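Local coordinates for protein putative NAD(P)H:FMN oxidoreductase (PDB 3GE5) that probably acts as an FMN-dependent oxidoreductase of the nitroreductase family, binding flavin mononucleotide with residues from both subunits of a dimer, at residues D26-L29 / I30-F34; D118-D121 / I122-I126. One frame throughout, in Å; residues are numbered along the deposited sequence.

Contact 1: D26-L29 / I30-F34; sequences DFRL and IEDFF
Arg28 and Asp32 are joined by two reciprocal bonds. The backbone N of Arg28 donates to the carboxylate OD2 of Asp32 at 3.0 Å, an almost straight bond that arrives from above the carboxylate plane. In return the N of Asp32 donates to the O of Arg28 at 2.9 Å. A short acidic side chain suits this place, because its oxygen can reach back to the amide that precedes the helix. Beside this pair Arg28 forms a salt bridge, its NH1 lying 3.2 Å from OE2 of Glu31. The oxygen sits at the edge of the guanidinium, in its plane, whereas NH1 comes from above the carboxylate. The bend of Glu31 at chi2 (99°) turns its carboxylate back across the extended arginine chain, where OE1 also touches CB of Arg28. These bonds tie the incoming loop to the first turn of helix 29-34, whose turn then widens to the pi type: the O of Leu29 takes a bond from the N of Phe34, five residues on, at 2.8 Å, and only a weak one from the N of Phe33. Leu29, with CG swung beside its carbonyl carbon (chi1 -164°), places CG over one face of the Phe34 ring, 4.0 Å from the centroid, a CH-pi contact. Its CD2 is close too, 3.4 Å from CZ of Phe34, while CD1 rests beside CD2 of Phe33. On the flank, CZ of Phe27 packs 3.9 Å from CB of Phe33. Large apolar groups suit these positions: Phe34 stacks on Tyr130 of the second subunit, Phe27 meets its own counterpart there, and Phe33 packs against His136 and Leu133 of helix 120-137.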
ATOM      1  N   ASP A  26      14.807  19.007   6.710  0.50 32.00           N
ATOM      2  CA  ASP A  26      15.220  18.903   5.330  0.50 29.66           C
ATOM      3  C   ASP A  26      14.802  17.575   4.701  0.50 26.09           C
ATOM      4  O   ASP A  26      15.044  17.356   3.521  0.50 24.87           O
ATOM      5  CB  ASP A  26      16.743  19.046   5.272  0.50 29.05           C
ATOM      6  CG  ASP A  26      17.426  18.345   6.418  0.50 29.21           C
ATOM      7  OD1 ASP A  26      16.700  17.849   7.315  0.50 24.25           O
ATOM      8  OD2 ASP A  26      18.672  18.298   6.429  0.50 36.81           O
ATOM      9  N   PHE A  27      14.132  16.705   5.455  1.00 24.40           N
ATOM     10  CA  PHE A  27      13.808  15.392   4.949  1.00 23.28           C
ATOM     11  C   PHE A  27      12.635  15.521   3.993  1.00 21.32           C
ATOM     12  O   PHE A  27      11.589  16.118   4.329  1.00 23.88           O
ATOM     13  CB  PHE A  27      13.477  14.449   6.104  1.00 23.98           C
ATOM     14  CG  PHE A  27      13.047  13.097   5.660  1.00 23.23           C
ATOM     15  CD1 PHE A  27      13.987  12.169   5.224  1.00 23.57           C
ATOM     16  CD2 PHE A  27      11.701  12.761   5.632  1.00 27.92           C
ATOM     17  CE1 PHE A  27      13.599  10.913   4.803  1.00 22.60           C
ATOM     18  CE2 PHE A  27      11.292  11.505   5.217  1.00 27.42           C
ATOM     19  CZ  PHE A  27      12.254  10.568   4.806  1.00 25.52           C
ATOM     20  N   ARG A  28      12.808  14.968   2.793  1.00 18.30           N
ATOM     21  CA  ARG A  28      11.753  14.914   1.807  1.00 16.98           C
ATOM     22  C   ARG A  28      11.417  13.456   1.529  1.00 19.08           C
ATOM     23  O   ARG A  28      12.261  12.706   1.053  1.00 18.79           O
ATOM     24  CB  ARG A  28      12.186  15.604   0.500  1.00 16.10           C
ATOM     25  CG  ARG A  28      12.588  17.040   0.686  1.00 18.65           C
ATOM     26  CD  ARG A  28      12.945  17.687  -0.636  1.00 17.92           C
ATOM     27  NE  ARG A  28      13.515  18.995  -0.420  1.00 18.07           N
ATOM     28  CZ  ARG A  28      13.848  19.848  -1.385  1.00 19.24           C
ATOM     29  NH1 ARG A  28      13.597  19.555  -2.647  1.00 18.23           N
ATOM     30  NH2 ARG A  28      14.402  21.004  -1.074  1.00 17.94           N
ATOM     31  N   LEU A  29      10.193  13.058   1.836  1.00 16.65           N
ATOM     32  CA  LEU A  29       9.773  11.681   1.625  1.00 16.62           C
ATOM     33  C   LEU A  29       9.978  11.213   0.195  1.00 17.85           C
ATOM     34  O   LEU A  29      10.435  10.112  -0.042  1.00 18.50           O
ATOM     35  CB  LEU A  29       8.331  11.465   2.135  1.00 14.64           C
ATOM     36  CG  LEU A  29       7.902   9.995   2.319  1.00 18.20           C
ATOM     37  CD1 LEU A  29       8.611   9.336   3.519  1.00 19.78           C
ATOM     38  CD2 LEU A  29       6.334   9.981   2.498  1.00 16.20           C
ATOM     39  N   ILE A  30       9.664  12.071  -0.767  1.00 16.35           N
ATOM     40  CA  ILE A  30       9.804  11.688  -2.158  1.00 17.54           C
ATOM     41  C   ILE A  30      11.291  11.543  -2.542  1.00 16.07           C
ATOM     42  O   ILE A  30      11.752  10.450  -2.906  1.00 16.07           O
ATOM     43  CB  ILE A  30       9.095  12.655  -3.125  1.00 16.84           C
ATOM     44  CG1 ILE A  30       7.558  12.570  -2.997  1.00 18.06           C
ATOM     45  CG2 ILE A  30       9.528  12.377  -4.612  1.00 17.39           C
ATOM     46  CD1 ILE A  30       6.790  13.781  -3.599  1.00 16.48           C
ATOM     47  N   GLU A  31      12.043  12.649  -2.497  1.00 18.68           N
ATOM     48  CA  GLU A  31      13.432  12.601  -2.988  1.00 17.78           C
ATOM     49  C   GLU A  31      14.374  11.705  -2.168  1.00 18.63           C
ATOM     50  O   GLU A  31      15.261  11.034  -2.730  1.00 20.73           O
ATOM     51  CB  GLU A  31      14.008  14.012  -3.086  1.00 16.73           C
ATOM     52  CG  GLU A  31      13.305  14.867  -4.142  1.00 19.56           C
ATOM     53  CD  GLU A  31      12.257  15.796  -3.563  1.00 22.04           C
ATOM     54  OE1 GLU A  31      11.496  15.370  -2.664  1.00 18.36           O
ATOM     55  OE2 GLU A  31      12.222  16.971  -4.011  1.00 24.85           O
ATOM     56  N   ASP A  32      14.186  11.692  -0.855  1.00 17.49           N
ATOM     57  CA  ASP A  32      15.156  11.074   0.040  1.00 18.54           C
ATOM     58  C   ASP A  32      14.810   9.645   0.377  1.00 21.11           C
ATOM     59  O   ASP A  32      15.630   8.935   0.935  1.00 23.22           O
ATOM     60  CB  ASP A  32      15.265  11.872   1.336  1.00 18.34           C
ATOM     61  CG  ASP A  32      15.802  13.242   1.118  1.00 20.29           C
ATOM     62  OD1 ASP A  32      16.504  13.450   0.087  1.00 20.05           O
ATOM     63  OD2 ASP A  32      15.519  14.110   1.971  1.00 17.16           O
ATOM     64  N   PHE A  33      13.589   9.228   0.079  1.00 19.08           N
ATOM     65  CA  PHE A  33      13.120   7.931   0.555  1.00 18.78           C
ATOM     66  C   PHE A  33      12.416   7.138  -0.545  1.00 19.46           C
ATOM     67  O   PHE A  33      12.907   6.080  -0.945  1.00 18.88           O
ATOM     68  CB  PHE A  33      12.260   8.114   1.792  1.00 18.56           C
ATOM     69  CG  PHE A  33      11.899   6.804   2.446  1.00 17.78           C
ATOM     70  CD1 PHE A  33      12.862   6.025   3.057  1.00 20.03           C
ATOM     71  CD2 PHE A  33      10.612   6.323   2.342  1.00 19.99           C
ATOM     72  CE1 PHE A  33      12.493   4.778   3.607  1.00 17.75           C
ATOM     73  CE2 PHE A  33      10.266   5.107   2.892  1.00 22.36           C
ATOM     74  CZ  PHE A  33      11.201   4.357   3.526  1.00 20.07           C
ATOM     75  N   PHE A  34      11.281   7.611  -1.054  1.00 17.67           N
ATOM     76  CA  PHE A  34      10.620   6.859  -2.122  1.00 17.26           C
ATOM     77  C   PHE A  34      11.505   6.651  -3.371  1.00 18.15           C
ATOM     78  O   PHE A  34      11.671   5.525  -3.864  1.00 18.12           O
ATOM     79  CB  PHE A  34       9.319   7.562  -2.586  1.00 17.13           C
ATOM     80  CG  PHE A  34       8.180   7.541  -1.586  1.00 18.27           C
ATOM     81  CD1 PHE A  34       7.951   6.439  -0.734  1.00 18.73           C
ATOM     82  CD2 PHE A  34       7.261   8.586  -1.586  1.00 15.99           C
ATOM     83  CE1 PHE A  34       6.833   6.406   0.127  1.00 18.17           C
ATOM     84  CE2 PHE A  34       6.156   8.571  -0.733  1.00 18.05           C
ATOM     85  CZ  PHE A  34       5.973   7.517   0.151  1.00 16.41           C
TER

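Contact 2: D118-D121 / I122-I126; sequences DSVD and IDTSI. With FMN (flavin mononucleotide), chain J; EDO (1,2-ethanediol), chain N.
With its OG held between the backbone N and the carbonyl carbon (chi1 60°), Ser119 meets the carboxylate of Asp123, whose CG swings back beside its own backbone N (chi1 -71°). This is the N-terminal turn of helix 120-137, with Ser119 at the N-cap position. Its hydroxyl makes no capping bond; it donates instead to OD2 of Asp123 at 2.7 Å, coming from above the carboxylate plane. An Asx turn, OD1 of Asp118 accepting from the N of Val120 at 3.0 Å, gives this first helical N-H a partner, and a water links the O of Asp118 to the N of Ile122. Helical bonding starts with the N of Asp123 donating to the O of Ser119. Further along, two small hydroxyl residues fold back on the preceding turn, satisfying their own buried polar groups. Val120 O is gripped by both N and OG1 of Thr124, which approach from opposite faces of the carbonyl plane, OG1 at 2.8 Å. Asp121 O likewise receives N and OG of Ser125, the hydroxyl at 2.7 Å and nearly in line with the C=O. Asp123 is fixed further by Ala66, whose N donates to its OD1. The helix carries Ile122, Asp123 and Ile126 to the dimethylbenzene end of an FMN hydrogen-bonded by Arg38 and Gln92 of the second subunit, among others. The branched isoleucines offer methyls to the flavin methyls; the 3.2 Å between CG2 of Ile122 and C7M of FMN is short enough to be doubtful in detail. OD1 of Asp123 lies 3.6 Å from that same C7M.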
ATOM      1  N   ASP A 118     -14.274  -8.319  -0.972  1.00 17.63           N
ATOM      2  CA  ASP A 118     -13.732  -7.898   0.318  1.00 16.42           C
ATOM      3  C   ASP A 118     -12.422  -7.130   0.154  1.00 16.58           C
ATOM      4  O   ASP A 118     -11.893  -7.000  -0.962  1.00 16.26           O
ATOM      5  CB  ASP A 118     -13.604  -9.084   1.300  1.00 15.82           C
ATOM      6  CG  ASP A 118     -12.560 -10.093   0.914  1.00 22.60           C
ATOM      7  OD1 ASP A 118     -11.588  -9.755   0.237  1.00 17.00           O
ATOM      8  OD2 ASP A 118     -12.730 -11.284   1.277  1.00 21.65           O
ATOM      9  N   SER A 119     -11.908  -6.636   1.286  1.00 15.52           N
ATOM     10  CA  SER A 119     -10.706  -5.806   1.297  1.00 16.54           C
ATOM     11  C   SER A 119      -9.398  -6.592   1.411  1.00 16.42           C
ATOM     12  O   SER A 119      -8.372  -6.012   1.728  1.00 17.23           O
ATOM     13  CB  SER A 119     -10.782  -4.758   2.395  1.00 16.35           C
ATOM     14  OG  SER A 119     -10.898  -5.402   3.650  1.00 19.06           O
ATOM     15  N   VAL A 120      -9.406  -7.897   1.175  1.00 18.80           N
ATOM     16  CA  VAL A 120      -8.139  -8.671   1.293  1.00 16.19           C
ATOM     17  C   VAL A 120      -7.002  -8.082   0.431  1.00 16.39           C
ATOM     18  O   VAL A 120      -5.919  -7.830   0.951  1.00 16.65           O
ATOM     19  CB  VAL A 120      -8.317 -10.183   0.967  1.00 15.77           C
ATOM     20  CG1 VAL A 120      -6.968 -10.806   0.486  1.00 16.67           C
ATOM     21  CG2 VAL A 120      -8.910 -10.947   2.181  1.00 14.63           C
ATOM     22  N   ASP A 121      -7.259  -7.822  -0.858  1.00 14.75           N
ATOM     23  CA  ASP A 121      -6.189  -7.286  -1.734  1.00 16.88           C
ATOM     24  C   ASP A 121      -5.760  -5.890  -1.294  1.00 16.62           C
ATOM     25  O   ASP A 121      -4.585  -5.556  -1.311  1.00 16.92           O
ATOM     26  CB  ASP A 121      -6.595  -7.339  -3.221  1.00 17.80           C
ATOM     27  CG  ASP A 121      -6.394  -8.710  -3.846  1.00 18.55           C
ATOM     28  OD1 ASP A 121      -6.221  -9.712  -3.112  1.00 18.02           O
ATOM     29  OD2 ASP A 121      -6.386  -8.834  -5.105  1.00 18.07           O
ATOM     30  N   ILE A 122      -6.726  -5.040  -0.938  1.00 15.27           N
ATOM     31  CA  ILE A 122      -6.396  -3.717  -0.432  1.00 17.32           C
ATOM     32  C   ILE A 122      -5.541  -3.797   0.850  1.00 17.54           C
ATOM     33  O   ILE A 122      -4.428  -3.263   0.888  1.00 16.84           O
ATOM     34  CB  ILE A 122      -7.703  -2.891  -0.209  1.00 17.09           C
ATOM     35  CG1 ILE A 122      -8.395  -2.611  -1.562  1.00 18.31           C
ATOM     36  CG2 ILE A 122      -7.474  -1.573   0.562  1.00 15.59           C
ATOM     37  CD1 ILE A 122      -9.874  -2.193  -1.412  1.00 16.48           C
ATOM     38  N   ASP A 123      -6.085  -4.451   1.880  1.00 16.67           N
ATOM     39  CA  ASP A 123      -5.464  -4.399   3.204  1.00 16.76           C
ATOM     40  C   ASP A 123      -4.085  -5.082   3.208  1.00 16.78           C
ATOM     41  O   ASP A 123      -3.105  -4.536   3.747  1.00 15.16           O
ATOM     42  CB  ASP A 123      -6.358  -5.070   4.240  1.00 15.59           C
ATOM     43  CG  ASP A 123      -7.617  -4.284   4.571  1.00 17.82           C
ATOM     44  OD1 ASP A 123      -7.594  -3.029   4.500  1.00 15.99           O
ATOM     45  OD2 ASP A 123      -8.601  -4.931   4.987  1.00 19.70           O
ATOM     46  N   THR A 124      -3.977  -6.238   2.550  1.00 16.30           N
ATOM     47  CA  THR A 124      -2.680  -6.924   2.506  1.00 14.33           C
ATOM     48  C   THR A 124      -1.623  -6.073   1.793  1.00 12.31           C
ATOM     49  O   THR A 124      -0.421  -6.136   2.111  1.00 15.53           O
ATOM     50  CB  THR A 124      -2.731  -8.367   1.866  1.00 14.82           C
ATOM     51  OG1 THR A 124      -3.181  -8.300   0.513  1.00 16.46           O
ATOM     52  CG2 THR A 124      -3.624  -9.333   2.709  1.00 16.01           C
ATOM     53  N   SER A 125      -2.082  -5.334   0.788  1.00 14.79           N
ATOM     54  CA  SER A 125      -1.195  -4.460   0.044  1.00 15.51           C
ATOM     55  C   SER A 125      -0.700  -3.256   0.855  1.00 18.15           C
ATOM     56  O   SER A 125       0.423  -2.771   0.639  1.00 16.83           O
ATOM     57  CB  SER A 125      -1.849  -4.040  -1.262  1.00 15.14           C
ATOM     58  OG  SER A 125      -2.054  -5.170  -2.099  1.00 15.86           O
ATOM     59  N   ILE A 126      -1.500  -2.774   1.780  1.00 15.39           N
ATOM     60  CA  ILE A 126      -1.010  -1.705   2.685  1.00 15.01           C
ATOM     61  C   ILE A 126       0.100  -2.297   3.574  1.00 14.72           C
ATOM     62  O   ILE A 126       1.180  -1.691   3.736  1.00 15.94           O
ATOM     63  CB  ILE A 126      -2.164  -1.112   3.559  1.00 14.99           C
ATOM     64  CG1 ILE A 126      -3.319  -0.561   2.684  1.00 17.63           C
ATOM     65  CG2 ILE A 126      -1.636  -0.022   4.428  1.00 13.70           C
ATOM     66  CD1 ILE A 126      -4.626  -0.194   3.467  1.00 15.15           C
TER
HETATM   67  N1  FMN J 300     -12.405   5.035   7.944  1.00 18.73           N
HETATM   68  C2  FMN J 300     -13.645   5.582   7.730  1.00 19.42           C
HETATM   69  O2  FMN J 300     -14.108   6.325   8.591  1.00 20.61           O
HETATM   70  N3  FMN J 300     -14.370   5.323   6.580  1.00 18.40           N
HETATM   71  C4  FMN J 300     -13.935   4.411   5.619  1.00 14.74           C
HETATM   72  O4  FMN J 300     -14.597   4.162   4.622  1.00 17.12           O
HETATM   73  C4A FMN J 300     -12.686   3.813   5.840  1.00 17.73           C
HETATM   74  N5  FMN J 300     -12.194   2.872   4.968  1.00 18.07           N
HETATM   75  C5A FMN J 300     -10.958   2.327   5.113  1.00 16.07           C
HETATM   76  C6  FMN J 300     -10.464   1.466   4.107  1.00 17.01           C
HETATM   77  C7  FMN J 300      -9.129   1.040   4.157  1.00 14.68           C
HETATM   78  C7M FMN J 300      -8.618   0.085   3.081  1.00 16.20           C
HETATM   79  C8  FMN J 300      -8.313   1.473   5.184  1.00 13.97           C
HETATM   80  C8M FMN J 300      -6.883   1.087   5.242  1.00 15.19           C
HETATM   81  C9  FMN J 300      -8.794   2.328   6.165  1.00 15.23           C
HETATM   82  C9A FMN J 300     -10.145   2.785   6.132  1.00 13.15           C
HETATM   83  N10 FMN J 300     -10.665   3.629   7.122  1.00 16.48           N
HETATM   84  C10 FMN J 300     -11.934   4.148   6.979  1.00 18.31           C
HETATM   85  C1' FMN J 300      -9.812   4.097   8.280  1.00 16.92           C
HETATM   86  C2' FMN J 300      -9.606   2.949   9.299  1.00 17.17           C
HETATM   87  O2' FMN J 300     -10.737   2.829  10.172  1.00 20.13           O
HETATM   88  C3' FMN J 300      -8.322   3.126  10.106  1.00 17.93           C
HETATM   89  O3' FMN J 300      -7.191   3.186   9.227  1.00 18.49           O
HETATM   90  C4' FMN J 300      -8.163   1.990  11.141  1.00 18.77           C
HETATM   91  O4' FMN J 300      -9.208   2.034  12.136  1.00 19.24           O
HETATM   92  C5' FMN J 300      -6.792   2.116  11.787  1.00 20.55           C
HETATM   93  O5' FMN J 300      -6.709   3.368  12.472  1.00 18.96           O
HETATM   94  P   FMN J 300      -5.557   4.422  12.228  1.00 20.87           P
HETATM   95  O1P FMN J 300      -4.283   3.788  12.722  1.00 23.02           O
HETATM   96  O2P FMN J 300      -5.903   5.685  12.979  1.00 22.77           O
HETATM   97  O3P FMN J 300      -5.529   4.780  10.749  1.00 18.53           O
HETATM   98  C1  EDO N 183      -5.717 -11.530  -8.487  1.00 20.07           C
HETATM   99  O1  EDO N 183      -5.065 -12.808  -8.330  1.00 16.76           O
HETATM  100  C2  EDO N 183      -5.217 -10.424  -7.562  1.00 20.49           C
HETATM  101  O2  EDO N 183      -4.994 -10.794  -6.208  1.00 18.70           O
HETATM  102  O   HOH W   1      -9.424  -5.797  -1.818  1.00 12.94           O

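How the contacts relate
Both contacts lie at the beginning of a helix and both touch the second subunit, but they differ in depth. Contact 1 is partly buried: charged Arg28, Glu31 and Asp32 are exposed, and aromatic rings turn toward the partner subunit and toward helix 120-137. Contact 2, at the start of that same helix, is buried and lines the flavin pocket, and there the hydroxyls of Ser119, Thr124 and Ser125 are spent on a carboxylate or on backbone carbonyls. The salt bridge and CH-pi contact of 26-34 have no counterpart in 118-126. Their centres are 26 Å apart and they do not touch; helix 120-137 connects them, since its later residue Leu133 meets Phe33 and Phe34.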